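Local structure of oxetanocin-like protein (Pyrococcus furiosus, 1XX7) at residues A[13-18]-A[79-84]; A[46-51]-A[132-137]; A[68-73]-A[111-116]; A[118-123]-A[127-132]. The protein probably hydrolyses 2'-deoxyribonucleoside 5'-phosphates to deoxyribonucleosides and phosphate, as a metal-dependent HD-domain phosphatase. One frame throughout, in Å; residues are numbered along the deposited sequence.

Contact 1: A[13-18]-A[79-84]; sequences ILLAGK and EAIITD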
loop_
_atom_site.group_PDB
_atom_site.type_symbol
_atom_site.label_atom_id
_atom_site.label_comp_id
_atom_site.label_asym_id
_atom_site.label_seq_id
_atom_site.Cartn_x
_atom_site.Cartn_y
_atom_site.Cartn_z
ATOM N N ILE A 13 -18.914 17.838 -3.916
ATOM C CA ILE A 13 -17.515 17.877 -3.568
ATOM C C ILE A 13 -17.101 16.516 -3.004
ATOM O O ILE A 13 -16.039 16.025 -3.321
ATOM C CB ILE A 13 -17.239 19.056 -2.586
ATOM C CG1 ILE A 13 -17.332 20.361 -3.362
ATOM C CG2 ILE A 13 -15.908 18.941 -1.974
ATOM C CD1 ILE A 13 -17.420 21.587 -2.531
ATOM N N LEU A 14 -17.967 15.939 -2.182
ATOM C CA LEU A 14 -17.862 14.556 -1.708
ATOM C C LEU A 14 -17.824 13.570 -2.873
ATOM O O LEU A 14 -17.030 12.624 -2.877
ATOM C CB LEU A 14 -19.033 14.237 -0.760
ATOM C CG LEU A 14 -18.927 14.919 0.612
ATOM C CD1 LEU A 14 -20.231 14.749 1.419
ATOM C CD2 LEU A 14 -17.769 14.390 1.419
ATOM N N LEU A 15 -18.664 13.810 -3.869
ATOM C CA LEU A 15 -18.616 13.034 -5.101
ATOM C C LEU A 15 -17.252 13.068 -5.794
ATOM O O LEU A 15 -16.720 12.032 -6.106
ATOM C CB LEU A 15 -19.686 13.498 -6.070
ATOM C CG LEU A 15 -19.881 12.487 -7.209
ATOM C CD1 LEU A 15 -20.692 11.284 -6.685
ATOM C CD2 LEU A 15 -20.555 13.089 -8.336
ATOM N N ALA A 16 -16.726 14.261 -6.081
ATOM C CA ALA A 16 -15.368 14.408 -6.605
ATOM C C ALA A 16 -14.268 13.775 -5.714
ATOM O O ALA A 16 -13.242 13.306 -6.210
ATOM C CB ALA A 16 -15.035 15.939 -6.844
ATOM N N GLY A 17 -14.447 13.821 -4.407
ATOM C CA GLY A 17 -13.552 13.119 -3.492
ATOM C C GLY A 17 -13.480 11.608 -3.727
ATOM O O GLY A 17 -12.469 10.996 -3.479
ATOM N N LYS A 18 -14.551 11.014 -4.216
ATOM C CA LYS A 18 -14.539 9.606 -4.600
ATOM C C LYS A 18 -13.455 9.247 -5.653
ATOM O O LYS A 18 -12.820 8.168 -5.584
ATOM C CB LYS A 18 -15.912 9.201 -5.068
ATOM C CG LYS A 18 -16.936 9.067 -3.989
ATOM C CD LYS A 18 -18.251 8.597 -4.666
ATOM C CE LYS A 18 -19.482 8.424 -3.757
ATOM N NZ LYS A 18 -19.039 8.284 -2.374
ATOM N N GLU A 79 -17.192 8.609 -13.349
ATOM C CA GLU A 79 -16.558 7.429 -12.777
ATOM C C GLU A 79 -16.625 7.394 -11.250
ATOM O O GLU A 79 -16.468 6.337 -10.662
ATOM C CB GLU A 79 -15.109 7.286 -13.288
ATOM C CG GLU A 79 -15.082 7.198 -14.798
ATOM C CD GLU A 79 -13.746 6.832 -15.415
ATOM O OE1 GLU A 79 -12.668 6.945 -14.772
ATOM O OE2 GLU A 79 -13.789 6.461 -16.595
ATOM N N ALA A 80 -16.889 8.544 -10.617
ATOM C CA ALA A 80 -17.193 8.598 -9.203
ATOM C C ALA A 80 -18.352 7.690 -8.852
ATOM O O ALA A 80 -18.382 7.118 -7.780
ATOM C CB ALA A 80 -17.491 10.051 -8.748
ATOM N N ILE A 81 -19.281 7.551 -9.777
ATOM C CA ILE A 81 -20.467 6.678 -9.655
ATOM C C ILE A 81 -20.287 5.293 -10.315
ATOM O O ILE A 81 -20.607 4.263 -9.732
ATOM C CB ILE A 81 -21.683 7.462 -10.257
ATOM C CG1 ILE A 81 -21.695 8.866 -9.620
ATOM C CG2 ILE A 81 -22.981 6.725 -10.064
ATOM C CD1 ILE A 81 -22.966 9.583 -9.652
ATOM N N ILE A 82 -19.728 5.289 -11.517
ATOM C CA ILE A 82 -19.646 4.096 -12.381
ATOM C C ILE A 82 -18.359 3.278 -12.155
ATOM O O ILE A 82 -18.320 2.093 -12.498
ATOM C CB ILE A 82 -19.718 4.525 -13.875
ATOM C CG1 ILE A 82 -21.072 5.187 -14.207
ATOM C CG2 ILE A 82 -19.395 3.355 -14.847
ATOM C CD1 ILE A 82 -22.307 4.388 -13.767
ATOM N N THR A 83 -17.345 3.912 -11.540
ATOM C CA THR A 83 -15.943 3.426 -11.496
ATOM C C THR A 83 -15.308 3.489 -12.882
ATOM O O THR A 83 -15.972 3.784 -13.863
ATOM C CB THR A 83 -15.750 1.985 -10.913
ATOM O OG1 THR A 83 -16.206 0.992 -11.861
ATOM C CG2 THR A 83 -16.499 1.851 -9.601
ATOM N N ASP A 84 -14.001 3.240 -12.920
ATOM C CA ASP A 84 -13.245 3.260 -14.130
ATOM C C ASP A 84 -13.320 1.839 -14.754
ATOM O O ASP A 84 -12.519 0.983 -14.453
ATOM C CB ASP A 84 -11.794 3.656 -13.813
ATOM C CG ASP A 84 -10.936 3.755 -15.042
ATOM O OD1 ASP A 84 -11.485 3.983 -16.136
ATOM O OD2 ASP A 84 -9.715 3.569 -14.933
#

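Contact 2: A[46-51]-A[132-137]; sequences AFITLL and DKLDMI. With NI (nickel (II) ion), chain G.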
loop_
_atom_site.group_PDB
_atom_site.type_symbol
_atom_site.label_atom_id
_atom_site.label_comp_id
_atom_site.label_asym_id
_atom_site.label_seq_id
_atom_site.Cartn_x
_atom_site.Cartn_y
_atom_site.Cartn_z
ATOM N N ALA A 46 -5.933 17.784 -17.004
ATOM C CA ALA A 46 -6.154 19.222 -16.908
ATOM C C ALA A 46 -4.864 19.963 -17.159
ATOM O O ALA A 46 -4.829 20.887 -18.008
ATOM C CB ALA A 46 -6.742 19.612 -15.557
ATOM N N PHE A 47 -3.784 19.514 -16.483
ATOM C CA PHE A 47 -2.468 20.081 -16.725
ATOM C C PHE A 47 -2.016 20.015 -18.199
ATOM O O PHE A 47 -1.449 20.976 -18.728
ATOM C CB PHE A 47 -1.393 19.471 -15.809
ATOM C CG PHE A 47 -0.035 20.026 -16.048
ATOM C CD1 PHE A 47 0.336 21.223 -15.507
ATOM C CD2 PHE A 47 0.863 19.386 -16.885
ATOM C CE1 PHE A 47 1.619 21.761 -15.773
ATOM C CE2 PHE A 47 2.117 19.917 -17.122
ATOM C CZ PHE A 47 2.495 21.101 -16.550
ATOM N N ILE A 48 -2.173 18.854 -18.820
ATOM C CA ILE A 48 -1.680 18.656 -20.166
ATOM C C ILE A 48 -2.527 19.502 -21.119
ATOM O O ILE A 48 -1.994 20.094 -22.058
ATOM C CB ILE A 48 -1.738 17.161 -20.599
ATOM C CG1 ILE A 48 -0.697 16.344 -19.845
ATOM C CG2 ILE A 48 -1.550 17.014 -22.146
ATOM C CD1 ILE A 48 -0.948 14.878 -19.881
ATOM N N THR A 49 -3.829 19.545 -20.861
ATOM C CA THR A 49 -4.768 20.363 -21.651
ATOM C C THR A 49 -4.322 21.847 -21.707
ATOM O O THR A 49 -4.289 22.455 -22.781
ATOM C CB THR A 49 -6.238 20.243 -21.104
ATOM O OG1 THR A 49 -6.709 18.902 -21.241
ATOM C CG2 THR A 49 -7.183 21.190 -21.843
ATOM N N LEU A 50 -3.999 22.403 -20.533
ATOM C CA LEU A 50 -3.437 23.735 -20.389
ATOM C C LEU A 50 -2.174 23.913 -21.213
ATOM O O LEU A 50 -2.066 24.850 -21.993
ATOM C CB LEU A 50 -3.129 23.998 -18.926
ATOM C CG LEU A 50 -2.543 25.358 -18.523
ATOM C CD1 LEU A 50 -3.478 26.473 -18.943
ATOM C CD2 LEU A 50 -2.363 25.379 -17.042
ATOM N N LEU A 51 -1.223 23.014 -21.017
ATOM C CA LEU A 51 0.023 23.004 -21.758
ATOM C C LEU A 51 -0.201 22.941 -23.290
ATOM O O LEU A 51 0.372 23.729 -24.048
ATOM C CB LEU A 51 0.884 21.807 -21.309
ATOM C CG LEU A 51 2.379 22.073 -21.310
ATOM C CD1 LEU A 51 2.790 23.031 -20.122
ATOM C CD2 LEU A 51 3.191 20.758 -21.273
ATOM N N ASP A 132 -5.918 13.298 -22.505
ATOM C CA ASP A 132 -6.267 12.102 -21.784
ATOM C C ASP A 132 -5.418 10.866 -22.181
ATOM O O ASP A 132 -4.894 10.121 -21.325
ATOM C CB ASP A 132 -7.739 11.851 -22.028
ATOM C CG ASP A 132 -8.254 10.700 -21.227
ATOM O OD1 ASP A 132 -8.348 10.813 -20.010
ATOM O OD2 ASP A 132 -8.546 9.661 -21.810
ATOM N N LYS A 133 -5.288 10.683 -23.492
ATOM C CA LYS A 133 -4.462 9.638 -24.062
ATOM C C LYS A 133 -3.005 9.847 -23.798
ATOM O O LYS A 133 -2.284 8.889 -23.552
ATOM C CB LYS A 133 -4.756 9.525 -25.561
ATOM C CG LYS A 133 -6.151 8.899 -25.801
ATOM C CD LYS A 133 -6.673 9.149 -27.195
ATOM C CE LYS A 133 -8.031 8.462 -27.412
ATOM N NZ LYS A 133 -8.035 7.082 -26.790
ATOM N N LEU A 134 -2.554 11.096 -23.841
ATOM C CA LEU A 134 -1.154 11.411 -23.504
ATOM C C LEU A 134 -0.805 11.139 -22.042
ATOM O O LEU A 134 0.259 10.642 -21.763
ATOM C CB LEU A 134 -0.818 12.844 -23.861
ATOM C CG LEU A 134 -0.812 13.124 -25.374
ATOM C CD1 LEU A 134 -0.352 14.544 -25.601
ATOM C CD2 LEU A 134 0.049 12.151 -26.145
ATOM N N ASP A 135 -1.695 11.492 -21.118
ATOM C CA ASP A 135 -1.488 11.167 -19.728
ATOM C C ASP A 135 -1.291 9.628 -19.554
ATOM O O ASP A 135 -0.359 9.199 -18.893
ATOM C CB ASP A 135 -2.666 11.610 -18.882
ATOM C CG ASP A 135 -2.573 11.094 -17.471
ATOM O OD1 ASP A 135 -1.663 11.529 -16.715
ATOM O OD2 ASP A 135 -3.390 10.227 -17.135
ATOM N N MET A 136 -2.166 8.846 -20.178
ATOM C CA MET A 136 -2.132 7.368 -20.145
ATOM C C MET A 136 -0.859 6.745 -20.689
ATOM O O MET A 136 -0.315 5.860 -20.087
ATOM C CB MET A 136 -3.328 6.773 -20.882
ATOM C CG MET A 136 -3.518 5.307 -20.555
ATOM S SD MET A 136 -4.962 4.509 -21.338
ATOM C CE MET A 136 -4.191 4.352 -22.990
ATOM N N ILE A 137 -0.394 7.234 -21.829
ATOM C CA ILE A 137 0.726 6.664 -22.504
ATOM C C ILE A 137 1.975 7.003 -21.751
ATOM O O ILE A 137 2.884 6.165 -21.624
ATOM C CB ILE A 137 0.880 7.201 -23.975
ATOM C CG1 ILE A 137 -0.343 6.867 -24.821
ATOM C CG2 ILE A 137 2.114 6.578 -24.651
ATOM C CD1 ILE A 137 -0.348 7.644 -26.117
HETATM NI NI NI G . -9.613 10.215 -18.549
#

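Contact 3: A[68-73]-A[111-116]; sequences ALKIAI and TELFEE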
loop_
_atom_site.group_PDB
_atom_site.type_symbol
_atom_site.label_atom_id
_atom_site.label_comp_id
_atom_site.label_asym_id
_atom_site.label_seq_id
_atom_site.Cartn_x
_atom_site.Cartn_y
_atom_site.Cartn_z
ATOM N N ALA A 68 -12.123 24.158 -22.457
ATOM C CA ALA A 68 -11.268 22.997 -22.468
ATOM C C ALA A 68 -10.847 22.537 -21.043
ATOM O O ALA A 68 -10.796 21.338 -20.772
ATOM C CB ALA A 68 -10.077 23.236 -23.355
ATOM N N LEU A 69 -10.599 23.489 -20.140
ATOM C CA LEU A 69 -10.292 23.174 -18.752
ATOM C C LEU A 69 -11.513 22.672 -18.018
ATOM O O LEU A 69 -11.402 21.693 -17.239
ATOM C CB LEU A 69 -9.659 24.365 -18.014
ATOM C CG LEU A 69 -8.394 24.937 -18.649
ATOM C CD1 LEU A 69 -7.923 26.220 -17.886
ATOM C CD2 LEU A 69 -7.307 23.899 -18.721
ATOM N N LYS A 70 -12.690 23.245 -18.263
ATOM C CA LYS A 70 -13.887 22.682 -17.611
ATOM C C LYS A 70 -14.099 21.218 -18.038
ATOM O O LYS A 70 -14.434 20.367 -17.227
ATOM C CB LYS A 70 -15.149 23.457 -17.929
ATOM C CG LYS A 70 -15.281 24.836 -17.355
ATOM C CD LYS A 70 -16.597 25.442 -17.809
ATOM C CE LYS A 70 -16.788 26.846 -17.311
ATOM N NZ LYS A 70 -18.235 27.307 -17.425
ATOM N N ILE A 71 -13.889 20.939 -19.320
ATOM C CA ILE A 71 -14.099 19.586 -19.854
ATOM C C ILE A 71 -13.121 18.593 -19.227
ATOM O O ILE A 71 -13.510 17.506 -18.864
ATOM C CB ILE A 71 -13.944 19.542 -21.395
ATOM C CG1 ILE A 71 -15.081 20.317 -22.090
ATOM C CG2 ILE A 71 -13.858 18.080 -21.900
ATOM C CD1 ILE A 71 -14.809 20.615 -23.581
ATOM N N ALA A 72 -11.852 18.990 -19.143
ATOM C CA ALA A 72 -10.813 18.183 -18.558
ATOM C C ALA A 72 -11.116 17.790 -17.087
ATOM O O ALA A 72 -10.868 16.660 -16.683
ATOM C CB ALA A 72 -9.517 18.913 -18.633
ATOM N N ILE A 73 -11.660 18.744 -16.342
ATOM C CA ILE A 73 -12.075 18.581 -14.969
ATOM C C ILE A 73 -13.242 17.639 -14.813
ATOM O O ILE A 73 -13.211 16.763 -13.930
ATOM C CB ILE A 73 -12.376 19.939 -14.295
ATOM C CG1 ILE A 73 -11.089 20.714 -14.118
ATOM C CG2 ILE A 73 -13.016 19.736 -12.892
ATOM C CD1 ILE A 73 -11.319 22.193 -13.888
ATOM N N THR A 111 -23.621 18.547 -19.044
ATOM C CA THR A 111 -23.987 17.409 -19.892
ATOM C C THR A 111 -23.384 17.569 -21.283
ATOM O O THR A 111 -22.800 16.624 -21.821
ATOM C CB THR A 111 -25.527 17.263 -20.020
ATOM O OG1 THR A 111 -26.110 17.278 -18.725
ATOM C CG2 THR A 111 -25.890 15.956 -20.697
ATOM N N GLU A 112 -23.538 18.777 -21.839
ATOM C CA GLU A 112 -23.013 19.115 -23.158
ATOM C C GLU A 112 -21.499 19.087 -23.197
ATOM O O GLU A 112 -20.931 18.756 -24.226
ATOM C CB GLU A 112 -23.516 20.484 -23.627
ATOM N N LEU A 113 -20.856 19.423 -22.074
ATOM C CA LEU A 113 -19.385 19.371 -21.961
ATOM C C LEU A 113 -18.851 17.950 -22.029
ATOM O O LEU A 113 -17.867 17.705 -22.733
ATOM C CB LEU A 113 -18.886 20.034 -20.669
ATOM C CG LEU A 113 -18.933 21.569 -20.561
ATOM C CD1 LEU A 113 -18.158 21.956 -19.324
ATOM C CD2 LEU A 113 -18.365 22.290 -21.769
ATOM N N PHE A 114 -19.494 17.023 -21.308
ATOM C CA PHE A 114 -19.118 15.597 -21.388
ATOM C C PHE A 114 -19.471 14.986 -22.776
ATOM O O PHE A 114 -18.750 14.100 -23.259
ATOM C CB PHE A 114 -19.736 14.783 -20.260
ATOM C CG PHE A 114 -19.413 13.309 -20.324
ATOM C CD1 PHE A 114 -18.148 12.840 -19.965
ATOM C CD2 PHE A 114 -20.359 12.391 -20.768
ATOM C CE1 PHE A 114 -17.839 11.480 -20.035
ATOM C CE2 PHE A 114 -20.045 11.021 -20.844
ATOM C CZ PHE A 114 -18.783 10.568 -20.468
ATOM N N GLU A 115 -20.546 15.484 -23.422
ATOM C CA GLU A 115 -20.840 15.120 -24.829
ATOM C C GLU A 115 -19.689 15.534 -25.739
ATOM O O GLU A 115 -19.274 14.747 -26.600
ATOM C CB GLU A 115 -22.182 15.715 -25.342
ATOM N N GLU A 116 -19.169 16.759 -25.557
ATOM C CA GLU A 116 -18.066 17.234 -26.388
ATOM C C GLU A 116 -16.838 16.354 -26.218
ATOM O O GLU A 116 -16.096 16.081 -27.181
ATOM C CB GLU A 116 -17.666 18.675 -26.045
ATOM C CG GLU A 116 -18.454 19.740 -26.797
ATOM C CD GLU A 116 -17.852 21.118 -26.721
ATOM O OE1 GLU A 116 -16.693 21.348 -27.120
ATOM O OE2 GLU A 116 -18.588 22.002 -26.330
#

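Contact 4: A[118-123]-A[127-132]; sequences SKALTL and LVKIAD. With NI (nickel (II) ion), chain G.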
loop_
_atom_site.group_PDB
_atom_site.type_symbol
_atom_site.label_atom_id
_atom_site.label_comp_id
_atom_site.label_asym_id
_atom_site.label_seq_id
_atom_site.Cartn_x
_atom_site.Cartn_y
_atom_site.Cartn_z
ATOM N N SER A 118 -16.841 13.165 -25.123
ATOM C CA SER A 118 -17.066 11.803 -25.606
ATOM C C SER A 118 -17.121 11.761 -27.143
ATOM O O SER A 118 -16.544 10.906 -27.749
ATOM C CB SER A 118 -18.274 11.122 -24.931
ATOM O OG SER A 118 -19.381 11.967 -24.858
ATOM N N LYS A 119 -17.718 12.747 -27.772
ATOM C CA LYS A 119 -17.744 12.781 -29.230
ATOM C C LYS A 119 -16.400 13.138 -29.819
ATOM O O LYS A 119 -16.032 12.600 -30.873
ATOM C CB LYS A 119 -18.815 13.760 -29.686
ATOM C CG LYS A 119 -20.230 13.287 -29.382
ATOM C CD LYS A 119 -20.640 12.145 -30.310
ATOM C CE LYS A 119 -22.182 11.965 -30.344
ATOM N N ALA A 120 -15.667 14.033 -29.140
ATOM C CA ALA A 120 -14.355 14.517 -29.570
ATOM C C ALA A 120 -14.353 15.070 -31.001
ATOM O O ALA A 120 -13.460 14.778 -31.821
ATOM C CB ALA A 120 -13.326 13.455 -29.407
ATOM N N LEU A 121 -15.370 15.862 -31.278
ATOM C CA LEU A 121 -15.580 16.437 -32.603
ATOM C C LEU A 121 -15.137 17.903 -32.610
ATOM O O LEU A 121 -14.429 18.311 -33.522
ATOM C CB LEU A 121 -17.057 16.279 -33.012
ATOM C CG LEU A 121 -17.506 14.837 -33.288
ATOM C CD1 LEU A 121 -18.985 14.784 -33.603
ATOM C CD2 LEU A 121 -16.694 14.230 -34.431
ATOM N N THR A 122 -15.522 18.674 -31.585
ATOM C CA THR A 122 -15.092 20.075 -31.468
ATOM C C THR A 122 -13.588 20.219 -31.187
ATOM O O THR A 122 -12.928 19.270 -30.808
ATOM C CB THR A 122 -15.843 20.807 -30.400
ATOM O OG1 THR A 122 -15.424 20.337 -29.097
ATOM C CG2 THR A 122 -17.376 20.647 -30.626
ATOM N N LEU A 123 -13.037 21.400 -31.392
ATOM C CA LEU A 123 -11.591 21.579 -31.138
ATOM C C LEU A 123 -11.251 21.250 -29.672
ATOM O O LEU A 123 -10.251 20.585 -29.374
ATOM C CB LEU A 123 -11.154 23.016 -31.446
ATOM C CG LEU A 123 -10.829 23.458 -32.900
ATOM C CD1 LEU A 123 -11.905 23.053 -33.901
ATOM C CD2 LEU A 123 -10.591 24.980 -32.931
ATOM N N LEU A 127 -9.022 18.287 -28.161
ATOM C CA LEU A 127 -7.895 18.662 -27.308
ATOM C C LEU A 127 -7.833 17.834 -25.985
ATOM O O LEU A 127 -6.771 17.389 -25.591
ATOM C CB LEU A 127 -7.903 20.170 -26.987
ATOM C CG LEU A 127 -6.787 20.641 -26.025
ATOM C CD1 LEU A 127 -5.413 20.288 -26.511
ATOM C CD2 LEU A 127 -6.885 22.150 -25.793
ATOM N N VAL A 128 -8.970 17.671 -25.322
ATOM C CA VAL A 128 -9.008 16.964 -24.057
ATOM C C VAL A 128 -8.865 15.458 -24.276
ATOM O O VAL A 128 -8.242 14.788 -23.459
ATOM C CB VAL A 128 -10.275 17.290 -23.239
ATOM C CG1 VAL A 128 -10.232 16.556 -21.925
ATOM C CG2 VAL A 128 -10.369 18.795 -22.962
ATOM N N LYS A 129 -9.418 14.935 -25.371
ATOM C CA LYS A 129 -9.148 13.553 -25.770
ATOM C C LYS A 129 -7.660 13.253 -26.019
ATOM O O LYS A 129 -7.118 12.193 -25.618
ATOM C CB LYS A 129 -9.981 13.176 -27.020
ATOM C CG LYS A 129 -10.053 11.646 -27.306
ATOM C CD LYS A 129 -10.927 10.850 -26.300
ATOM C CE LYS A 129 -12.417 10.920 -26.705
ATOM N NZ LYS A 129 -13.421 10.262 -25.796
ATOM N N ILE A 130 -6.983 14.186 -26.660
ATOM C CA ILE A 130 -5.560 14.068 -26.832
ATOM C C ILE A 130 -4.826 14.069 -25.483
ATOM O O ILE A 130 -3.947 13.276 -25.266
ATOM C CB ILE A 130 -5.023 15.159 -27.763
ATOM C CG1 ILE A 130 -5.439 14.831 -29.194
ATOM C CG2 ILE A 130 -3.476 15.206 -27.721
ATOM C CD1 ILE A 130 -5.253 15.991 -30.146
ATOM N N ALA A 131 -5.192 14.983 -24.602
ATOM C CA ALA A 131 -4.535 15.104 -23.287
ATOM C C ALA A 131 -4.718 13.837 -22.454
ATOM O O ALA A 131 -3.837 13.396 -21.768
ATOM C CB ALA A 131 -5.109 16.326 -22.528
ATOM N N ASP A 132 -5.918 13.298 -22.505
ATOM C CA ASP A 132 -6.267 12.102 -21.784
ATOM C C ASP A 132 -5.418 10.866 -22.181
ATOM O O ASP A 132 -4.894 10.121 -21.325
ATOM C CB ASP A 132 -7.739 11.851 -22.028
ATOM C CG ASP A 132 -8.254 10.700 -21.227
ATOM O OD1 ASP A 132 -8.348 10.813 -20.010
ATOM O OD2 ASP A 132 -8.546 9.661 -21.810
HETATM NI NI NI G . -9.613 10.215 -18.549
#

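Contact 1: A[13-18]-A[79-84]
L15 and K18, one turn apart on helix 10-18, meet A80 of the short helix 79-82 and so lay the N-terminal helix of this all-helical HD domain beside the segment that follows the metal-binding pair H75 and D76. L15 shows how one branched side chain can serve two neighbours. Its CB leads past the other helix, but CG stands anti to the backbone N (chi1 -166°), which swings the branch point to 3.7 Å from A80 CB. Beyond it, CD1 turns onto I81 and lies 3.9 Å from I81 CG1, the two side chains crossing at about a right angle. Both residues also rest on V106 of helix 95-106, which completes the small apolar layer. The methyl of A80 also meets the backbone, A80 CB coming to 3.4 Å from L15 O. Its small size lets the backbones draw close, with K18 CA 5.4 Å from A80 CA. K18 contributes only its aliphatic part: the chain starts toward A80 and then leads its amine away, with I29 of a third subunit packing against it. On its way out, K18 CD passes A80 O at 3.4 Å.

Contact 2: A[46-51]-A[132-137]
I48 and D135 mark where helix 38-58 and helix 123-145 come nearest within these segments, their CA atoms 7.5 Å apart, a spacing that a single side chain can bridge. The two helices belong to the core of the HD domain, and each supplies part of its H...HD...D metal site. I48 reaches across with CG1 anti to the carbonyl carbon (chi1 -71°), and its terminal CD1 ends against main chain, 3.7 Å from D135 N and 3.8 Å from D135 CA. The other branch is looser, I48 CG2 standing 4.4 Å from L134 CD1. A buried apolar tip thus packs beside an acidic residue whose carboxylate is engaged in another direction. D135 OD2 accepts a hydrogen bond from H41 ND1, and H41 gives its NE2 to the nickel ion, so D135 is a second-shell residue that probably helps fix the rotation of that ring. D135 OD1 meanwhile makes salt bridges to R44 and to K20 of the second subunit. One turn earlier, D132 faces away from I48 and joins H41, H75 and D76 round the metal. It binds through one oxygen, D132 OD1 at 2.0 Å from nickel, with D132 OD2 at 3.5 Å.

Contact 3: A[68-73]-A[111-116]
L113 sets its forked end against two consecutive residues of helix 65-74, one methyl for each. L113 CD1 lies 3.6 Å from K70 CB, and L113 CD2 lies 3.8 Å from I71 CG1. Its CB bond points toward helix 65-74, and CG anti to the carbonyl carbon (chi1 -73°) lets both methyls reach it. I71 also lies along the backbone there, with I71 CG1 3.9 Å from L113 O, and its tip goes on to E116, where I71 CD1 comes to 4.1 Å from E116 OE1, the two side chains crossing at about a right angle. E116 OE1 is in turn hydrogen-bonded to T122 OG1. K70 lends the aliphatic part of its chain, CB and more loosely CD; extended beyond CG, it takes NZ off to a salt bridge with E54 of the second subunit. Behind I71 stand E124 and V128 of helix 123-145, so its side chain is wedged where three helices meet. An alanine here, without CG1 and CG2, is likely to leave L113 CD2 with less to rest on and to open a gap toward V128. In a further shell, A72 O accepts a hydrogen bond from ND1 of the nickel ligand H75. The segments' axes cross at -87° with 9.3 Å between them, a nearly perpendicular helix pair beside the metal site of the all-helical HD domain.

Contact 4: A[118-123]-A[127-132]
K129 and A120 meet across a tight connection between two consecutive helices of the HD domain, where helix 111-119 ends and helix 123-145 begins. The closer packing lies in two places. In the first, the lysine folds over the methyl of the alanine: its CG is anti to the backbone N (chi1 -165°), and further bends at chi2 and chi3 curl the chain, so that K129 CE comes to 3.8 Å from A120 CB while K129 CB remains 4.1 Å from the same methyl. A120 is the first residue to leave the helix, with a positive phi of 53°, and its methyl points toward the second segment. The second is the opening turn of the new helix, where L127 N donates to L123 O over 2.9 Å with an N-H...O angle of 154°, and L127 CB packs at 3.4 Å from L123 O. T122 is the N-cap, its OG1 accepting from the backbone N of G125, and L127 continues inward onto L52 and I63. The outer side is far looser. The end of L123 leads away from the second segment and is exposed, whereas its carbonyl does the holding. S118 belongs to this edge too; its OG turns back to F114 O and E115 O, within its own helix. The tip of K129 has its own partners: its ammonium forms a cation-pi contact with the ring of Y117, and K129 NZ stands 3.7 Å from S118 O.

Overall arrangement
From the N terminus, helix 10-18 opens contact 1, which closes at 79-84 after the chain has already laid down helices 38-58 and 65-74. Those two helices start contacts 2 and 3, so contact 1 crosses both. Contact 2 closes last, at 132-137, and contacts 3 and 4 are nested inside its long loop, following one another in series. Contact 4 is a short corner, joining helix 111-119 to the helix that carries D132. Contacts 2, 3 and 4 touch: T49 and V128 lie at their seams, binding helices 38-58, 65-74 and 123-145 into the core round the nickel. Contact 1 stands apart, tying the N-terminal helix to the domain's flank.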